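Local coordinates for tRNA threonylcarbamoyladenosine biosynthesis protein TsaE (Haemophilus influenzae, PDB 1HTW) that is required for forming the threonylcarbamoyl group on adenosine 37 of tRNAs that read codons beginning with adenine, and binds ATP and magnesium, at residues A125-N130 with K150-A155. Sequence-based numbering, arbitrary orientation.
Sequences ADILVN and KNIISA
Ile127 reaches out of its strand with a single methyl group, CD1, and this one atom meets two consecutive isoleucines of the helical segment 150-155. On one partner, Ile152, the branch methyl does the touching: Ile127 CD1 lies 3.8 Å from Ile152 CG2. The other, Ile153, presents the shaft of its longer arm, with CG1 3.8 Å from Ile127 CD1; its own terminal methyl, CD1, follows at 4.1 Å from the same Ile127 CD1. Each pair of side chains meets at a slant instead of lying alongside. The torsions help to account for this choice of atoms. In Ile127, CG1 stands anti to the backbone N (chi1 -174°), which sends the CG1-CD1 arm toward the helix; chi2, 146°, is some way from a staggered value. In Ile152 it is CG2, the branch that meets Ile127 CD1, that lies opposite the backbone N, while CG1 stands beside that N (chi1 -69°). The two backbones stay well apart, the nearest CA atoms, those of Ile127 and Ile152, being 8.1 Å from each other, and no hydrogen bond links the segments.

The example illustrates how a helix is laid on the face of a beta sheet. Helix 147-155 follows strand 137-144 and turns back to pack against the start of strand 127-134, on the mixed sheet of this P-loop NTPase-fold protein, away from the nucleotide site. Helix 11-28 contributes to the same apolar layer, Leu25 and Leu28 packing on Ile152, while Val36 of the adjacent parallel strand 34-39 touches Ile127 and Ile153 also touches Ala144 of strand 137-144. Just before the strand, the buried carboxylate of Asp126 is satisfied by several partners, among them Lys32 in a salt bridge.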
loop_
_atom_site.group_PDB
_atom_site.type_symbol
_atom_site.label_atom_id
_atom_site.label_comp_id
_atom_site.label_asym_id
_atom_site.label_seq_id
_atom_site.Cartn_x
_atom_site.Cartn_y
_atom_site.Cartn_z
ATOM N N ALA A 125 -0.040 4.851 9.778
ATOM C CA ALA A 125 0.776 4.232 8.744
ATOM C C ALA A 125 2.183 3.880 9.245
ATOM O O ALA A 125 2.760 4.645 9.992
ATOM C CB ALA A 125 0.964 5.183 7.559
ATOM N N ASP A 126 2.717 2.800 8.683
ATOM C CA ASP A 126 4.128 2.496 8.944
ATOM C C ASP A 126 4.957 3.274 7.907
ATOM O O ASP A 126 6.063 3.703 8.177
ATOM C CB ASP A 126 4.415 1.002 8.822
ATOM C CG ASP A 126 3.810 0.260 10.008
ATOM O OD1 ASP A 126 4.374 0.388 11.144
ATOM O OD2 ASP A 126 2.763 -0.403 9.872
ATOM N N ILE A 127 4.364 3.394 6.709
ATOM C CA ILE A 127 5.136 4.076 5.628
ATOM C C ILE A 127 4.110 4.804 4.723
ATOM O O ILE A 127 3.003 4.314 4.559
ATOM C CB ILE A 127 5.934 3.058 4.843
ATOM C CG1 ILE A 127 6.885 3.677 3.802
ATOM C CG2 ILE A 127 5.034 2.042 4.160
ATOM C CD1 ILE A 127 8.165 2.830 3.665
ATOM N N LEU A 128 4.484 6.012 4.361
ATOM C CA LEU A 128 3.685 6.779 3.380
ATOM C C LEU A 128 4.382 6.618 2.044
ATOM O O LEU A 128 5.596 6.751 1.956
ATOM C CB LEU A 128 3.668 8.282 3.693
ATOM C CG LEU A 128 3.314 8.703 5.088
ATOM C CD1 LEU A 128 3.296 10.241 5.203
ATOM C CD2 LEU A 128 1.948 8.151 5.478
ATOM N N VAL A 129 3.584 6.425 0.969
ATOM C CA VAL A 129 4.217 6.386 -0.358
ATOM C C VAL A 129 3.616 7.571 -1.134
ATOM O O VAL A 129 2.421 7.514 -1.458
ATOM C CB VAL A 129 3.788 5.084 -1.095
ATOM C CG1 VAL A 129 4.407 5.053 -2.475
ATOM C CG2 VAL A 129 4.285 3.861 -0.317
ATOM N N ASN A 130 4.410 8.624 -1.366
ATOM C CA ASN A 130 3.803 9.826 -2.001
ATOM C C ASN A 130 4.240 9.833 -3.447
ATOM O O ASN A 130 5.447 9.864 -3.741
ATOM C CB ASN A 130 4.384 11.069 -1.290
ATOM C CG ASN A 130 3.894 11.216 0.132
ATOM O OD1 ASN A 130 2.881 10.638 0.512
ATOM N ND2 ASN A 130 4.628 11.948 0.986
ATOM N N LYS A 150 11.011 2.608 9.314
ATOM C CA LYS A 150 12.453 2.777 9.170
ATOM C C LYS A 150 13.173 1.572 8.665
ATOM O O LYS A 150 14.042 1.586 7.794
ATOM C CB LYS A 150 13.051 3.303 10.488
ATOM C CG LYS A 150 14.558 3.028 10.550
ATOM C CD LYS A 150 15.274 4.100 11.361
ATOM C CE LYS A 150 16.780 3.862 11.355
ATOM N NZ LYS A 150 17.354 4.066 9.989
ATOM N N ASN A 151 12.790 0.365 9.194
ATOM C CA ASN A 151 13.346 -0.897 8.769
ATOM C C ASN A 151 13.016 -1.233 7.309
ATOM O O ASN A 151 13.848 -1.778 6.584
ATOM C CB ASN A 151 12.843 -2.010 9.713
ATOM C CG ASN A 151 13.594 -1.911 11.065
ATOM O OD1 ASN A 151 14.727 -1.447 11.103
ATOM N ND2 ASN A 151 12.974 -2.407 12.109
ATOM N N ILE A 152 11.811 -0.849 6.890
ATOM C CA ILE A 152 11.430 -1.053 5.491
ATOM C C ILE A 152 12.307 -0.225 4.553
ATOM O O ILE A 152 12.807 -0.733 3.568
ATOM C CB ILE A 152 9.956 -0.706 5.247
ATOM C CG1 ILE A 152 9.028 -1.723 5.926
ATOM C CG2 ILE A 152 9.682 -0.705 3.731
ATOM C CD1 ILE A 152 7.638 -1.228 6.154
ATOM N N ILE A 153 12.493 1.053 4.923
ATOM C CA ILE A 153 13.304 1.922 4.080
ATOM C C ILE A 153 14.766 1.484 4.047
ATOM O O ILE A 153 15.387 1.482 2.979
ATOM C CB ILE A 153 13.151 3.393 4.559
ATOM C CG1 ILE A 153 11.812 3.893 3.977
ATOM C CG2 ILE A 153 14.317 4.224 4.002
ATOM C CD1 ILE A 153 11.388 5.265 4.433
ATOM N N SER A 154 15.276 1.001 5.168
ATOM C CA SER A 154 16.665 0.557 5.231
ATOM C C SER A 154 16.863 -0.662 4.341
ATOM O O SER A 154 17.956 -0.878 3.825
ATOM C CB SER A 154 17.102 0.250 6.668
ATOM O OG SER A 154 16.408 -0.898 7.128
ATOM N N ALA A 155 15.785 -1.427 4.158
ATOM C CA ALA A 155 15.902 -2.631 3.322
ATOM C C ALA A 155 16.136 -2.326 1.870
ATOM O O ALA A 155 16.634 -3.177 1.099
ATOM C CB ALA A 155 14.672 -3.511 3.539
#